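Local atomic coordinates of cellobiose 2-epimerase (Spirochaeta thermophila DSM 6192, PDB entry 5ZIG), a protein that probably catalyses the reversible epimerization of cellobiose to 4-O-beta-D-glucopyranosyl-D-mannose, as a member of the N-acylglucosamine 2-epimerase family. Residues L352-V364 / Y374-N386. Numbering follows the deposited sequence.
Sequences LVDREGGEWFWAV and YEKGGMWKASYHN
Glu359 and Lys381 reach for each other from opposite directions and form a salt bridge, OE1 of Glu359 lying 2.5 Å from NZ of Lys381. The ammonium stands well above the carboxylate plane, while the backbone N of Trp360 bonds the same oxygen from the other face. Lys381 runs extended as far as CE and bends only at chi4 (-85°), which lets NZ also donate to Trp360 O and Lys376 O. The other carboxylate oxygen, OE2 of Glu359, takes a nearly straight hydrogen bond of 2.8 Å from Asn386 ND2, and Trp30 NE1 also donates to it. With an alanine at Glu359, the Lys381 ammonium is likely to lose its counter-charge, and the Asn386 amide a bond that fixes its rotation. That amide is set steeply to the Trp360 indole, and Asn386 CB sits over the six-membered ring, 3.4 Å from its centroid, as a CH-pi contact. Lys376 crosses Asp354 at about a right angle; its NZ meets OD1 of Asp354 on the anti side at 2.8 Å and also bonds Gly358 O, so both buried ammonium groups pair a carboxylate with backbone carbonyl oxygens. Towards the surface, the five-membered ring of Trp362 and the Tyr374 ring form an offset stack, planes 12° apart, while CB of Trp380 abuts the indole edge, 3.4 Å from CH2 of Trp362. The contact joins two loops of the (alpha/alpha)6 barrel expected of this family: one links helix 336-352 to strand 363-364, the other leads into helix 384-402, with helix 7-31 packed against Glu359 and Trp360, and Trp315 of helix 315-332 making a cation-pi contact with Lys381.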
loop_
_atom_site.group_PDB
_atom_site.type_symbol
_atom_site.label_atom_id
_atom_site.label_comp_id
_atom_site.label_asym_id
_atom_site.label_seq_id
_atom_site.Cartn_x
_atom_site.Cartn_y
_atom_site.Cartn_z
ATOM N N LEU A 352 5.286 16.168 8.346
ATOM C CA LEU A 352 5.888 15.018 7.667
ATOM C C LEU A 352 6.626 15.399 6.395
ATOM O O LEU A 352 7.490 14.645 5.944
ATOM C CB LEU A 352 4.828 13.965 7.335
ATOM C CG LEU A 352 4.514 13.117 8.561
ATOM C CD1 LEU A 352 3.130 12.508 8.418
ATOM C CD2 LEU A 352 5.591 12.022 8.798
ATOM N N VAL A 353 6.274 16.521 5.772
ATOM C CA VAL A 353 7.032 16.987 4.618
ATOM C C VAL A 353 8.385 17.505 5.098
ATOM O O VAL A 353 8.466 18.303 6.040
ATOM C CB VAL A 353 6.238 18.056 3.854
ATOM C CG1 VAL A 353 7.050 18.653 2.726
ATOM C CG2 VAL A 353 4.975 17.449 3.289
ATOM N N ASP A 354 9.444 17.055 4.463
ATOM C CA ASP A 354 10.755 17.500 4.767
ATOM C C ASP A 354 11.171 18.395 3.664
ATOM O O ASP A 354 11.663 17.949 2.689
ATOM C CB ASP A 354 11.732 16.342 4.886
ATOM C CG ASP A 354 13.154 16.783 5.217
ATOM O OD1 ASP A 354 14.014 15.939 5.260
ATOM O OD2 ASP A 354 13.420 17.945 5.428
ATOM N N ARG A 355 10.969 19.689 3.857
ATOM C CA ARG A 355 11.371 20.662 2.872
ATOM C C ARG A 355 12.901 20.892 2.827
ATOM O O ARG A 355 13.431 21.338 1.846
ATOM C CB ARG A 355 10.601 21.949 3.044
ATOM C CG ARG A 355 9.140 21.845 2.695
ATOM C CD ARG A 355 8.399 22.745 3.605
ATOM N NE ARG A 355 7.103 22.287 4.018
ATOM C CZ ARG A 355 6.073 22.089 3.222
ATOM N NH1 ARG A 355 6.188 22.223 1.920
ATOM N NH2 ARG A 355 4.941 21.716 3.747
ATOM N N GLU A 356 13.586 20.548 3.893
ATOM C CA GLU A 356 15.019 20.653 3.916
ATOM C C GLU A 356 15.722 19.518 3.177
ATOM O O GLU A 356 16.332 19.723 2.184
ATOM C CB GLU A 356 15.515 20.686 5.351
ATOM C CG GLU A 356 15.296 21.993 6.045
ATOM C CD GLU A 356 16.239 23.056 5.563
ATOM O OE1 GLU A 356 17.472 22.868 5.656
ATOM O OE2 GLU A 356 15.733 24.105 5.110
ATOM N N GLY A 357 15.584 18.317 3.690
ATOM C CA GLY A 357 16.226 17.160 3.149
ATOM C C GLY A 357 15.504 16.356 2.092
ATOM O O GLY A 357 16.007 15.355 1.656
ATOM N N GLY A 358 14.306 16.774 1.727
ATOM C CA GLY A 358 13.539 16.111 0.694
ATOM C C GLY A 358 12.556 15.062 1.141
ATOM O O GLY A 358 12.638 14.580 2.207
ATOM N N GLU A 359 11.571 14.794 0.301
ATOM C CA GLU A 359 10.515 13.826 0.547
ATOM C C GLU A 359 9.777 14.014 1.866
ATOM O O GLU A 359 9.585 15.073 2.327
ATOM C CB GLU A 359 11.084 12.404 0.437
ATOM C CG GLU A 359 10.401 11.463 -0.500
ATOM C CD GLU A 359 9.350 10.625 0.172
ATOM O OE1 GLU A 359 9.246 10.591 1.378
ATOM O OE2 GLU A 359 8.609 10.002 -0.526
ATOM N N TRP A 360 9.368 12.927 2.456
ATOM C CA TRP A 360 8.690 12.890 3.706
ATOM C C TRP A 360 9.455 12.114 4.768
ATOM O O TRP A 360 10.089 11.155 4.481
ATOM C CB TRP A 360 7.308 12.237 3.558
ATOM C CG TRP A 360 6.245 12.884 2.666
ATOM C CD1 TRP A 360 6.414 13.823 1.719
ATOM C CD2 TRP A 360 4.864 12.584 2.645
ATOM N NE1 TRP A 360 5.284 14.126 1.128
ATOM C CE2 TRP A 360 4.288 13.396 1.685
ATOM C CE3 TRP A 360 4.061 11.720 3.346
ATOM C CZ2 TRP A 360 2.944 13.362 1.414
ATOM C CZ3 TRP A 360 2.742 11.704 3.073
ATOM C CH2 TRP A 360 2.201 12.513 2.120
ATOM N N PHE A 361 9.432 12.582 5.999
ATOM C CA PHE A 361 10.000 11.811 7.092
ATOM C C PHE A 361 9.270 10.480 7.227
ATOM O O PHE A 361 8.083 10.371 6.921
ATOM C CB PHE A 361 9.927 12.613 8.384
ATOM C CG PHE A 361 10.834 13.834 8.386
ATOM C CD1 PHE A 361 10.321 15.122 8.560
ATOM C CD2 PHE A 361 12.201 13.689 8.193
ATOM C CE1 PHE A 361 11.168 16.237 8.553
ATOM C CE2 PHE A 361 13.050 14.797 8.186
ATOM C CZ PHE A 361 12.532 16.071 8.371
ATOM N N TRP A 362 10.011 9.440 7.644
ATOM C CA TRP A 362 9.364 8.182 8.017
ATOM C C TRP A 362 8.350 8.390 9.140
ATOM O O TRP A 362 7.279 7.776 9.141
ATOM C CB TRP A 362 10.419 7.160 8.452
ATOM C CG TRP A 362 9.818 5.883 8.960
ATOM C CD1 TRP A 362 9.196 5.679 10.164
ATOM C CD2 TRP A 362 9.805 4.622 8.284
ATOM N NE1 TRP A 362 8.779 4.376 10.266
ATOM C CE2 TRP A 362 9.147 3.701 9.130
ATOM C CE3 TRP A 362 10.297 4.180 7.049
ATOM C CZ2 TRP A 362 8.942 2.372 8.772
ATOM C CZ3 TRP A 362 10.088 2.852 6.691
ATOM C CH2 TRP A 362 9.414 1.965 7.553
ATOM N N ALA A 363 8.689 9.231 10.120
ATOM C CA ALA A 363 7.851 9.420 11.295
ATOM C C ALA A 363 8.283 10.666 12.067
ATOM O O ALA A 363 9.440 11.102 12.007
ATOM C CB ALA A 363 7.886 8.192 12.208
ATOM N N VAL A 364 7.310 11.239 12.779
ATOM C CA VAL A 364 7.524 12.374 13.661
ATOM C C VAL A 364 6.793 12.125 14.976
ATOM O O VAL A 364 5.954 11.229 15.087
ATOM C CB VAL A 364 7.075 13.687 12.990
ATOM C CG1 VAL A 364 7.902 13.990 11.753
ATOM C CG2 VAL A 364 5.618 13.519 12.545
ATOM N N TYR A 374 15.907 6.559 11.323
ATOM C CA TYR A 374 15.135 5.929 10.253
ATOM C C TYR A 374 15.582 6.418 8.934
ATOM O O TYR A 374 16.157 7.465 8.820
ATOM C CB TYR A 374 13.647 6.216 10.344
ATOM C CG TYR A 374 12.999 5.686 11.548
ATOM C CD1 TYR A 374 12.426 4.456 11.561
ATOM C CD2 TYR A 374 12.952 6.427 12.668
ATOM C CE1 TYR A 374 11.829 3.979 12.683
ATOM C CE2 TYR A 374 12.391 5.957 13.782
ATOM C CZ TYR A 374 11.831 4.733 13.787
ATOM O OH TYR A 374 11.255 4.332 14.926
ATOM N N GLU A 375 15.305 5.643 7.916
ATOM C CA GLU A 375 15.651 6.064 6.596
ATOM C C GLU A 375 14.575 6.856 5.902
ATOM O O GLU A 375 13.458 6.882 6.291
ATOM C CB GLU A 375 16.068 4.920 5.715
ATOM C CG GLU A 375 15.163 3.741 5.736
ATOM C CD GLU A 375 15.944 2.462 5.603
ATOM O OE1 GLU A 375 17.191 2.472 5.556
ATOM O OE2 GLU A 375 15.287 1.440 5.557
ATOM N N LYS A 376 15.032 7.499 4.864
ATOM C CA LYS A 376 14.226 8.239 3.971
ATOM C C LYS A 376 13.696 7.309 2.898
ATOM O O LYS A 376 12.636 7.485 2.425
ATOM C CB LYS A 376 15.033 9.260 3.286
ATOM C CG LYS A 376 14.847 10.637 3.761
ATOM C CD LYS A 376 13.432 11.128 3.752
ATOM C CE LYS A 376 13.413 12.353 4.632
ATOM N NZ LYS A 376 14.331 13.364 4.110
ATOM N N GLY A 377 14.501 6.350 2.493
ATOM C CA GLY A 377 14.141 5.368 1.510
ATOM C C GLY A 377 14.818 4.050 1.781
ATOM O O GLY A 377 15.896 4.055 2.239
ATOM N N GLY A 378 14.155 2.942 1.516
ATOM C CA GLY A 378 14.769 1.641 1.720
ATOM C C GLY A 378 13.806 0.504 1.465
ATOM O O GLY A 378 12.868 0.630 0.675
ATOM N N MET A 379 14.050 -0.608 2.153
ATOM C CA MET A 379 13.214 -1.793 1.990
ATOM C C MET A 379 11.773 -1.516 2.381
ATOM O O MET A 379 10.856 -2.185 1.895
ATOM C CB MET A 379 13.761 -2.948 2.829
ATOM C CG MET A 379 15.175 -3.362 2.478
ATOM S SD MET A 379 15.161 -4.696 1.278
ATOM C CE MET A 379 14.153 -5.927 2.118
ATOM N N TRP A 380 11.552 -0.557 3.270
ATOM C CA TRP A 380 10.232 -0.341 3.831
ATOM C C TRP A 380 9.610 0.986 3.419
ATOM O O TRP A 380 8.406 1.180 3.625
ATOM C CB TRP A 380 10.302 -0.434 5.360
ATOM C CG TRP A 380 10.451 -1.842 5.866
ATOM C CD1 TRP A 380 9.510 -2.839 5.817
ATOM C CD2 TRP A 380 11.608 -2.416 6.492
ATOM N NE1 TRP A 380 10.010 -3.989 6.381
ATOM C CE2 TRP A 380 11.294 -3.756 6.804
ATOM C CE3 TRP A 380 12.878 -1.926 6.825
ATOM C CZ2 TRP A 380 12.204 -4.610 7.433
ATOM C CZ3 TRP A 380 13.775 -2.770 7.453
ATOM C CH2 TRP A 380 13.437 -4.099 7.748
ATOM N N LYS A 381 10.372 1.905 2.834
ATOM C CA LYS A 381 9.768 3.142 2.380
ATOM C C LYS A 381 10.225 3.441 0.963
ATOM O O LYS A 381 11.423 3.586 0.693
ATOM C CB LYS A 381 10.070 4.287 3.338
ATOM C CG LYS A 381 9.716 5.674 2.817
ATOM C CD LYS A 381 10.006 6.704 3.896
ATOM C CE LYS A 381 9.449 8.090 3.509
ATOM N NZ LYS A 381 10.431 8.798 2.663
ATOM N N ALA A 382 9.258 3.514 0.064
ATOM C CA ALA A 382 9.489 3.873 -1.319
ATOM C C ALA A 382 8.579 5.046 -1.671
ATOM O O ALA A 382 8.281 5.880 -0.815
ATOM C CB ALA A 382 9.243 2.668 -2.235
ATOM N N SER A 383 8.175 5.131 -2.903
ATOM C CA SER A 383 7.367 6.216 -3.364
ATOM C C SER A 383 5.868 5.966 -3.530
ATOM O O SER A 383 5.223 6.771 -4.053
ATOM C CB SER A 383 7.922 6.713 -4.669
ATOM O OG SER A 383 7.651 5.848 -5.677
ATOM N N TYR A 384 5.365 4.863 -3.013
ATOM C CA TYR A 384 3.997 4.443 -3.169
ATOM C C TYR A 384 2.909 4.992 -2.256
ATOM O O TYR A 384 1.983 5.504 -2.733
ATOM C CB TYR A 384 3.960 2.919 -3.280
ATOM C CG TYR A 384 2.822 2.190 -2.702
ATOM C CD1 TYR A 384 1.724 1.873 -3.451
ATOM C CD2 TYR A 384 2.888 1.741 -1.449
ATOM C CE1 TYR A 384 0.700 1.143 -2.919
ATOM C CE2 TYR A 384 1.905 0.997 -0.913
ATOM C CZ TYR A 384 0.800 0.695 -1.643
ATOM O OH TYR A 384 -0.137 -0.045 -1.029
ATOM N N HIS A 385 3.041 4.890 -0.969
ATOM C CA HIS A 385 2.019 5.339 -0.064
ATOM C C HIS A 385 1.626 6.821 -0.278
ATOM O O HIS A 385 0.476 7.132 -0.443
ATOM C CB HIS A 385 2.432 5.050 1.369
ATOM C CG HIS A 385 2.187 3.644 1.837
ATOM N ND1 HIS A 385 0.946 3.151 2.121
ATOM C CD2 HIS A 385 3.045 2.648 2.123
ATOM C CE1 HIS A 385 1.044 1.915 2.544
ATOM N NE2 HIS A 385 2.307 1.590 2.568
ATOM N N ASN A 386 2.616 7.686 -0.310
ATOM C CA ASN A 386 2.401 9.096 -0.492
ATOM C C ASN A 386 1.995 9.509 -1.905
ATOM O O ASN A 386 1.117 10.295 -2.019
ATOM C CB ASN A 386 3.517 9.971 0.126
ATOM C CG ASN A 386 4.891 9.738 -0.468
ATOM O OD1 ASN A 386 5.052 9.047 -1.437
ATOM N ND2 ASN A 386 5.888 10.373 0.126
#